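Local coordinates for protein subclass B3 metallo-beta-lactamase (Sphingobium indicum, PDB 7LUU) that hydrolyses beta-lactam antibiotics as a zinc-dependent metallo-beta-lactamase of subclass B3, at residues 148-151 and 152-155; 95-98 and 99-102; 253-256 and 257-260; 102-105 and 106-109; 287-290 and 291-294. One frame throughout, in Å; residues are numbered along the deposited sequence.

Contact 1 of 5, residues 148-151 and 152-155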
# COMPACT_ATOMS: atom_id res chain seq x y z
N GLY A 148 -2.82 -11.40 -0.58
CA GLY A 148 -2.68 -10.26 -1.47
C GLY A 148 -2.34 -10.71 -2.88
O GLY A 148 -2.95 -10.24 -3.84
N ALA A 149 -1.36 -11.62 -3.01
CA ALA A 149 -0.97 -12.13 -4.33
C ALA A 149 -2.14 -12.78 -5.06
O ALA A 149 -2.26 -12.67 -6.31
CB ALA A 149 0.16 -13.14 -4.18
N GLU A 150 -2.99 -13.47 -4.33
CA GLU A 150 -4.16 -14.10 -4.96
C GLU A 150 -5.08 -13.04 -5.56
O GLU A 150 -5.59 -13.22 -6.69
CB GLU A 150 -4.95 -14.91 -3.93
CG GLU A 150 -4.21 -16.14 -3.42
CD GLU A 150 -4.94 -16.87 -2.32
OE1 GLU A 150 -5.98 -16.38 -1.83
OE2 GLU A 150 -4.47 -17.98 -1.96
N GLY A 151 -5.27 -11.93 -4.84
CA GLY A 151 -6.07 -10.84 -5.37
C GLY A 151 -5.39 -10.14 -6.52
O GLY A 151 -6.06 -9.69 -7.44
N LEU A 152 -4.05 -10.04 -6.48
CA LEU A 152 -3.35 -9.38 -7.58
C LEU A 152 -3.45 -10.22 -8.85
O LEU A 152 -3.59 -9.67 -9.93
CB LEU A 152 -1.86 -9.16 -7.20
CG LEU A 152 -1.65 -8.14 -6.06
CD1 LEU A 152 -0.14 -8.12 -5.72
CD2 LEU A 152 -2.09 -6.73 -6.50
N ARG A 153 -3.37 -11.54 -8.71
CA ARG A 153 -3.45 -12.45 -9.86
C ARG A 153 -4.80 -12.38 -10.49
O ARG A 153 -4.94 -12.49 -11.74
CB ARG A 153 -3.20 -13.90 -9.43
CG ARG A 153 -1.79 -14.28 -9.12
CD ARG A 153 -1.60 -15.82 -8.77
NE ARG A 153 -0.35 -15.99 -8.06
CZ ARG A 153 -0.24 -16.21 -6.75
NH1 ARG A 153 0.98 -16.34 -6.21
NH2 ARG A 153 -1.33 -16.32 -6.00
N ALA A 154 -5.81 -12.16 -9.65
CA ALA A 154 -7.18 -12.13 -10.18
C ALA A 154 -7.55 -10.77 -10.73
O ALA A 154 -8.42 -10.71 -11.65
CB ALA A 154 -8.17 -12.50 -9.09
N GLY A 155 -6.99 -9.69 -10.20
CA GLY A 155 -7.48 -8.35 -10.54
C GLY A 155 -8.95 -8.18 -10.23
O GLY A 155 -9.68 -7.49 -10.97
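Leu152 meets Gly148 one turn back in helix 146-154. Its N donates to Gly148 O at 2.9 Å, and the donor lies in the carbonyl plane. Its side chain leans on the same oxygen, with Leu152 CG 3.3 Å from Gly148 O. The isobutyl end then enters the core, against Val142 and Ala144 of strand 141-144 and Leu176 of strand 176-178. These two strands and the helix form a beta-alpha-beta unit of the metallo-beta-lactamase fold. The Leu152 side chain is about 8 Å from that of His127, a ligand of the second zinc.

Arg153 N bonds to Ala149 O at 2.9 Å. Its side chain turns back along the helix: CG sits beside the backbone N (chi1 -75°) and the chain runs extended to NE. This puts the guanidinium alongside Ala149 and Glu150. Arg153 NH1 lies 3.9 Å from Ala149 CB, and Ala149 C lies over one face of the group. Glu150 CG is at its edge, in plane, 3.9 Å from Arg153 NH2. The Glu150 side chain meets the guanidinium through its CG, not its carboxylate. The carboxylate plane is turned 54° from the guanidinium, and Glu150 OE1 makes its salt bridge with Arg147 instead.

Ala154 N reaches Glu150 O at 3.2 Å, with a weak second bond to Gly151 O. Ala154 CB rests 3.6 Å from Glu150 O. Gly155 leaves the helix with positive phi (57°). Its N still bonds to Gly151 O.

Contact 2 of 5, residues 95-98 and 99-102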
# COMPACT_ATOMS: atom_id res chain seq x y z
N PRO A 95 -4.74 2.47 -12.73
CA PRO A 95 -4.07 2.09 -13.99
C PRO A 95 -3.49 3.29 -14.76
O PRO A 95 -2.37 3.24 -15.29
CB PRO A 95 -5.18 1.38 -14.78
CG PRO A 95 -6.05 0.74 -13.61
CD PRO A 95 -6.11 1.87 -12.61
N GLN A 96 -4.26 4.38 -14.88
CA GLN A 96 -3.77 5.51 -15.64
C GLN A 96 -2.67 6.27 -14.91
O GLN A 96 -2.06 7.14 -15.53
CB GLN A 96 -4.95 6.45 -15.96
CG GLN A 96 -5.58 7.14 -14.72
CD GLN A 96 -6.79 6.40 -14.12
OE1 GLN A 96 -6.83 5.15 -14.03
NE2 GLN A 96 -7.79 7.17 -13.69
N ALA A 97 -2.36 5.90 -13.65
CA ALA A 97 -1.27 6.55 -12.93
C ALA A 97 0.08 5.99 -13.30
O ALA A 97 1.11 6.60 -12.98
CB ALA A 97 -1.42 6.40 -11.43
N ALA A 98 0.12 4.82 -13.96
CA ALA A 98 1.45 4.23 -14.19
C ALA A 98 2.39 5.17 -14.95
O ALA A 98 3.53 5.38 -14.49
CB ALA A 98 1.28 2.87 -14.87
N PRO A 99 1.98 5.79 -16.05
CA PRO A 99 2.90 6.76 -16.71
C PRO A 99 3.28 7.95 -15.83
O PRO A 99 4.41 8.45 -15.96
CB PRO A 99 2.10 7.25 -17.93
CG PRO A 99 0.86 6.48 -17.96
CD PRO A 99 0.68 5.65 -16.75
N MET A 100 2.36 8.43 -14.98
CA MET A 100 2.66 9.56 -14.08
C MET A 100 3.70 9.16 -13.05
O MET A 100 4.62 9.92 -12.75
CB MET A 100 1.33 10.01 -13.43
CG MET A 100 0.11 10.28 -14.45
SD MET A 100 -1.40 10.39 -13.43
CE MET A 100 -2.62 10.51 -14.74
N ILE A 101 3.60 7.93 -12.52
CA ILE A 101 4.61 7.43 -11.59
C ILE A 101 5.98 7.37 -12.24
O ILE A 101 6.99 7.82 -11.66
CB ILE A 101 4.20 6.04 -11.05
CG1 ILE A 101 3.01 6.26 -10.12
CG2 ILE A 101 5.36 5.41 -10.20
CD1 ILE A 101 2.25 4.91 -9.81
N LEU A 102 6.05 6.79 -13.44
CA LEU A 102 7.34 6.65 -14.11
C LEU A 102 7.92 8.03 -14.42
O LEU A 102 9.13 8.25 -14.30
CB LEU A 102 7.18 5.83 -15.40
CG LEU A 102 6.71 4.37 -15.25
CD1 LEU A 102 6.30 3.72 -16.60
CD2 LEU A 102 7.78 3.61 -14.53
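Ile101 N donates to Ala97 O at 2.9 Å, and Leu102 N to Ala98 O at 3.1 Å. These two backbone hydrogen bonds are both nearly straight, with N-H...O angles of 165° and 166°. Pro99 has no N-H to give. Its ring is turned to the preceding backbone, with Pro99 CD 3.3 Å from Gln96 O.

The apolar contacts are light. Ile101 CD1 lies 4.3 Å from Ala97 CB. Met100 runs back toward the start of the turn: CG is beside the backbone N (chi1 -51°) and the chain is extended beyond it. Met100 SD passes 4.5 Å from Ala97 CB. Between neighbours, Ala98 CB and Pro99 CD are tight at 3.4 Å.

One methyl rests against a backbone oxygen: Met100 CE ends 3.5 Å from Gln96 O. The polar end of Gln96 turns elsewhere, and its NE2 bonds to Met47 O. Ala98 and Leu102, one turn apart, both pack on Leu134 of helix 131-138, while Met100 touches Phe73. The arrangement is that of a helix N-terminus with proline in its first turn. It opens helix 98-107, which follows strand 87-90 in the metallo-beta-lactamase fold.

Contact 3 of 5, residues 253-256 and 257-260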
# COMPACT_ATOMS: atom_id res chain seq x y z
N ARG A 253 -1.75 -4.51 17.09
CA ARG A 253 -0.61 -4.96 17.89
C ARG A 253 0.70 -4.80 17.12
O ARG A 253 1.69 -4.28 17.68
CB ARG A 253 -0.77 -6.43 18.32
CG ARG A 253 -1.95 -6.71 19.29
CD ARG A 253 -1.95 -8.17 19.89
NE ARG A 253 -2.19 -9.22 18.91
CZ ARG A 253 -3.41 -9.67 18.56
NH1 ARG A 253 -4.50 -9.15 19.11
NH2 ARG A 253 -3.53 -10.62 17.67
N ARG A 254 0.67 -5.12 15.82
CA ARG A 254 1.86 -4.96 14.98
C ARG A 254 2.23 -3.50 14.89
O ARG A 254 3.40 -3.11 15.07
CB ARG A 254 1.61 -5.52 13.58
CG ARG A 254 2.72 -5.16 12.57
CD ARG A 254 4.05 -5.80 13.03
NE ARG A 254 3.83 -7.23 13.27
CZ ARG A 254 4.37 -7.94 14.27
NH1 ARG A 254 5.21 -7.35 15.14
NH2 ARG A 254 4.06 -9.22 14.43
N MET A 255 1.24 -2.65 14.56
CA MET A 255 1.55 -1.23 14.35
C MET A 255 2.01 -0.55 15.65
O MET A 255 2.81 0.37 15.61
CB MET A 255 0.31 -0.53 13.78
CG MET A 255 0.05 -0.94 12.35
SD MET A 255 1.37 -0.49 11.15
CE MET A 255 1.22 1.24 11.26
N GLY A 256 1.57 -1.04 16.81
CA GLY A 256 2.10 -0.56 18.07
C GLY A 256 3.52 -1.03 18.38
O GLY A 256 4.24 -0.34 19.11
N ALA A 257 3.93 -2.17 17.83
CA ALA A 257 5.27 -2.73 18.04
C ALA A 257 6.34 -2.17 17.11
O ALA A 257 7.53 -2.25 17.42
CB ALA A 257 5.26 -4.25 17.87
N LEU A 258 5.96 -1.64 15.94
CA LEU A 258 6.95 -1.25 14.97
C LEU A 258 7.77 -0.07 15.44
O LEU A 258 7.24 0.87 16.03
CB LEU A 258 6.28 -0.84 13.65
CG LEU A 258 5.82 -1.94 12.76
CD1 LEU A 258 4.96 -1.38 11.63
CD2 LEU A 258 7.04 -2.76 12.27
N LYS A 259 9.06 -0.12 15.12
CA LYS A 259 9.88 1.07 15.17
C LYS A 259 9.45 1.91 13.97
O LYS A 259 9.40 1.42 12.83
CB LYS A 259 11.37 0.71 15.08
CG LYS A 259 12.32 1.86 15.33
CD LYS A 259 12.14 2.30 16.76
CE LYS A 259 13.19 3.27 17.24
NZ LYS A 259 12.92 3.54 18.70
N CYS A 260 9.17 3.15 14.24
CA CYS A 260 8.39 3.93 13.30
C CYS A 260 8.76 5.38 13.52
O CYS A 260 8.08 6.16 14.23
CB CYS A 260 6.92 3.67 13.60
SG CYS A 260 5.77 4.74 12.66
O HOH W 1 4.86 1.90 16.74
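The backbone of residues 253-257 is helical, and at Leu258 psi swings to 142° as the chain leaves for strand 262-265. This is the C-terminal end of helix 242-257 in the metallo-beta-lactamase fold. The closing bonds are bent. Ala257 N donates to Arg254 O at 3.0 Å from well above the carbonyl plane, and weakly to Arg253 O. Leu258 N also reaches Arg254 O, again weakly, so one carbonyl takes two N-H groups.

Met255 and Leu258 carry the main side-chain contact, their chains set at a slant to each other. Met255 bends at both chi2 and chi3 (-63° and -65°), and its sulfur meets one methyl branch of the leucine: Met255 SD to Leu258 CD1 is 3.7 Å. The pair faces strand 216-223 and helix 282-300. Met255 touches Ala223 of the strand and Cys283 and Tyr286 of the helix, and Leu258 touches Val221 of the strand.

Arg254 starts with CG beside its carbonyl carbon and then folds over at chi2 and chi3. The bend brings Arg254 CD to 4.3 Å from Leu258 CG, a loose contact. Both side chains also touch His195 of strand 190-196. Arg254 NH1 stands 4.1 Å from Ala257 CB. Ala257 CB itself rests 3.5 Å from Arg254 O.

Further along, Cys260 forms a disulfide with Cys283 of helix 282-300. Gly256 O accepts a hydrogen bond from Arg284 of that helix. A water bridges the turn, 2.8 Å from Met255 O and 2.7 Å from Leu258 O.

Contact 4 of 5, residues 102-105 and 106-109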
# COMPACT_ATOMS: atom_id res chain seq x y z
N LEU A 102 6.05 6.79 -13.44
CA LEU A 102 7.34 6.65 -14.11
C LEU A 102 7.92 8.03 -14.42
O LEU A 102 9.13 8.25 -14.30
CB LEU A 102 7.18 5.83 -15.40
CG LEU A 102 6.71 4.37 -15.25
CD1 LEU A 102 6.30 3.72 -16.60
CD2 LEU A 102 7.78 3.61 -14.53
N SER A 103 7.08 8.97 -14.83
CA SER A 103 7.54 10.35 -15.01
C SER A 103 8.15 10.91 -13.72
O SER A 103 9.19 11.58 -13.76
CB SER A 103 6.37 11.23 -15.49
OG SER A 103 6.79 12.58 -15.62
N ASN A 104 7.48 10.69 -12.58
CA ASN A 104 8.01 11.18 -11.31
C ASN A 104 9.35 10.52 -10.98
O ASN A 104 10.25 11.16 -10.42
CB ASN A 104 6.99 10.92 -10.21
CG ASN A 104 5.86 11.95 -10.22
OD1 ASN A 104 5.98 13.03 -10.87
ND2 ASN A 104 4.77 11.65 -9.52
N VAL A 105 9.49 9.23 -11.29
CA VAL A 105 10.76 8.54 -11.05
C VAL A 105 11.87 9.21 -11.87
O VAL A 105 12.97 9.49 -11.37
CB VAL A 105 10.60 7.05 -11.43
CG1 VAL A 105 11.91 6.33 -11.40
CG2 VAL A 105 9.65 6.37 -10.43
N ARG A 106 11.56 9.54 -13.13
CA ARG A 106 12.52 10.23 -13.98
C ARG A 106 12.83 11.64 -13.49
O ARG A 106 13.98 12.12 -13.64
CB ARG A 106 11.97 10.25 -15.41
CG ARG A 106 12.08 8.89 -16.08
CD ARG A 106 11.64 9.05 -17.56
NE ARG A 106 11.68 7.75 -18.19
CZ ARG A 106 10.59 7.03 -18.44
NH1 ARG A 106 10.72 5.82 -18.98
NH2 ARG A 106 9.39 7.54 -18.18
N LYS A 107 11.83 12.35 -12.94
CA LYS A 107 12.09 13.71 -12.46
C LYS A 107 13.11 13.72 -11.35
O LYS A 107 13.86 14.69 -11.20
CB LYS A 107 10.80 14.33 -11.95
CG LYS A 107 9.80 14.68 -12.99
CD LYS A 107 8.49 15.16 -12.33
CE LYS A 107 7.56 15.71 -13.44
NZ LYS A 107 6.33 16.27 -12.86
N LEU A 108 13.17 12.65 -10.56
CA LEU A 108 14.16 12.50 -9.50
C LEU A 108 15.53 12.09 -10.02
O LEU A 108 16.46 11.96 -9.21
CB LEU A 108 13.70 11.45 -8.48
CG LEU A 108 12.44 11.83 -7.66
CD1 LEU A 108 12.08 10.62 -6.74
CD2 LEU A 108 12.80 13.04 -6.77
N GLY A 109 15.66 11.82 -11.32
CA GLY A 109 16.91 11.44 -11.93
C GLY A 109 17.15 9.97 -12.04
O GLY A 109 18.28 9.56 -12.33
O HOH W 2 4.41 15.52 -10.29
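Arg106 lies back along the helix beside Leu102 and Ser103. Its N donates to Leu102 O at 3.0 Å. CG sits beside the backbone N (chi1 -75°), and the chain runs extended to NE. The methylene Arg106 CG is 3.5 Å from Leu102 O, and Arg106 NH2 ends 3.9 Å from Leu102 CB. The guanidinium lies obliquely beside Leu102 CB and Ser103 N and makes no charge pair with this part of the helix. Its NE instead bonds to a glycerol, probably from the crystallisation liquor.

Val105 meets the end of the helix through its backbone. Val105 O takes a weak bond from Leu108 N, whose stronger partner is Asn104 O. The isopropyl group of Val105 packs on Phe110.

Asn104 lies side by side with Lys107, pointing the same way. The amide oxygen faces the aliphatic part of the lysine, with Asn104 OD1 3.6 Å from Lys107 CD. A water donates to Asn104 OD1 at 3.0 Å and accepts a weak bond from Lys107 NZ. The other end of the amide is held by the protein, since Asn104 ND2 bonds to Val71 O. The ND2 bond, with the water at OD1, probably limits its rotation. Lys107 N bonds to Ser103 O at 2.9 Å.

Gly109 has positive phi (95°). Two bonds run back into the last turn, one of them from Gly109 N to Arg106 O. With the positive phi they make a Schellman motif. It ends helix 98-107, the helical link of the beta-alpha-beta unit between strands 87-90 and 115-119.

Contact 5 of 5, residues 287-290 and 291-294. With GOL (glycerol), chain B.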
# COMPACT_ATOMS: atom_id res chain seq x y z
N ALA A 287 -2.82 3.43 14.21
CA ALA A 287 -3.61 2.26 14.62
C ALA A 287 -4.80 2.69 15.48
O ALA A 287 -5.89 2.15 15.33
CB ALA A 287 -2.74 1.30 15.39
N GLU A 288 -4.60 3.63 16.41
CA GLU A 288 -5.71 4.04 17.27
C GLU A 288 -6.83 4.67 16.46
O GLU A 288 -8.02 4.47 16.78
CB GLU A 288 -5.25 5.03 18.33
CG GLU A 288 -6.40 5.39 19.30
CD GLU A 288 -7.01 4.15 20.00
OE1 GLU A 288 -6.27 3.21 20.42
OE2 GLU A 288 -8.26 4.11 20.09
N ARG A 289 -6.48 5.46 15.42
CA ARG A 289 -7.51 5.99 14.49
C ARG A 289 -8.37 4.89 13.90
O ARG A 289 -9.62 4.99 13.90
CB ARG A 289 -6.85 6.84 13.36
CG ARG A 289 -7.78 7.13 12.10
CD ARG A 289 -7.09 7.86 10.93
NE ARG A 289 -8.11 8.26 9.92
CZ ARG A 289 -8.57 7.42 8.97
NH1 ARG A 289 -9.53 7.78 8.13
NH2 ARG A 289 -8.04 6.20 8.86
N SER A 290 -7.70 3.81 13.41
CA SER A 290 -8.42 2.67 12.86
C SER A 290 -9.28 2.00 13.92
O SER A 290 -10.44 1.68 13.69
CB SER A 290 -7.44 1.67 12.26
OG SER A 290 -8.14 0.51 11.84
N ARG A 291 -8.69 1.77 15.10
CA ARG A 291 -9.45 1.12 16.16
C ARG A 291 -10.72 1.88 16.44
O ARG A 291 -11.80 1.25 16.64
CB ARG A 291 -8.61 0.98 17.43
CG ARG A 291 -9.28 0.10 18.49
CD ARG A 291 -8.50 0.22 19.80
NE ARG A 291 -7.10 -0.25 19.71
CZ ARG A 291 -6.71 -1.52 19.82
NH1 ARG A 291 -5.41 -1.82 19.76
NH2 ARG A 291 -7.61 -2.50 19.98
N ARG A 292 -10.64 3.22 16.50
CA ARG A 292 -11.84 4.01 16.78
C ARG A 292 -12.88 3.87 15.66
O ARG A 292 -14.08 3.78 15.94
CB ARG A 292 -11.49 5.49 16.97
CG ARG A 292 -10.66 5.74 18.25
CD ARG A 292 -10.53 7.28 18.59
NE ARG A 292 -10.28 8.09 17.37
CZ ARG A 292 -9.08 8.46 16.91
NH1 ARG A 292 -7.96 8.16 17.58
NH2 ARG A 292 -8.99 9.16 15.77
N LEU A 293 -12.42 3.84 14.40
CA LEU A 293 -13.35 3.67 13.30
C LEU A 293 -14.01 2.28 13.35
O LEU A 293 -15.21 2.17 13.05
CB LEU A 293 -12.64 3.82 11.96
CG LEU A 293 -12.22 5.27 11.66
CD1 LEU A 293 -11.26 5.19 10.48
CD2 LEU A 293 -13.38 6.17 11.34
N LEU A 294 -13.22 1.24 13.66
CA LEU A 294 -13.76 -0.13 13.76
C LEU A 294 -14.80 -0.21 14.87
O LEU A 294 -15.90 -0.74 14.68
CB LEU A 294 -12.64 -1.13 14.02
CG LEU A 294 -13.12 -2.59 14.10
CD1 LEU A 294 -13.81 -3.09 12.82
CD2 LEU A 294 -11.87 -3.49 14.34
C1 GOL B . -3.42 1.34 19.28
O1 GOL B . -4.80 1.06 19.37
C2 GOL B . -2.68 -0.04 19.13
O2 GOL B . -2.93 -0.90 20.18
C3 GOL B . -1.19 0.29 18.97
O3 GOL B . -0.79 0.95 20.13
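Arg291 reaches back to Glu288 and a bound glycerol. Arg291 CB lies 3.6 Å from both Ala287 O and Glu288 O. CG is anti to the backbone N (chi1 -170°), which swings the chain toward Glu288. Arg291 CD passes 3.8 Å from Glu288 OE1. The chain then bends at chi3. Arg291 NE gives a straight bond to glycerol O1 at 2.7 Å and keeps a long salt bridge of 3.6 Å to Glu288 OE1. Arg291 NH1 bonds to glycerol O1 and, at 2.7 Å, to glycerol O2. The guanidinium and carboxylate planes are only 21° apart, with Glu288 OE1 at the guanidinium edge.

Glycerol O1 donates in turn to Glu288 OE1 at 2.8 Å, so it bridges acid and base. The other carboxylate oxygen, Glu288 OE2, lies 3.4 Å from Arg292 CG. Further on, Leu293 CD1 sits over one face of the Arg289 guanidinium, 3.6 Å above its plane and offset toward the rim. Arg289 NH2 bonds to Asn227.

Backbone i to i+4 bonds run through this part of helix 282-300, and Leu294 packs on Phe248 of helix 242-257. The glycerol probably comes from the crystallisation liquor. In this crystal its hydroxyl links two groups whose direct salt bridge is long, and Glu288 probably offsets part of the positive charge of its arginine neighbours.

Along the chain the order is contact 2, contact 4, contact 1, contact 3, contact 5. Contacts 2 and 4 share Leu102 and cover the start and end of helix 98-107, their centres 11 Å apart. Contact 1 is on helix 146-154, its centre 20 Å from that of contact 2. Both helices belong to beta-alpha-beta units of the seven-stranded sheet. Contacts 3 and 5 lie on helices 242-257 and 282-300, which pack together: Met255 CB is 3.9 Å from Ala287 CB. Their centres are about 31 Å from that of contact 2, across the chain's centre. Contact 3 leads into strand 262-265 of the six-stranded sheet. Zinc ligands come from both parts: Glu122 to His127, and His200 and His267.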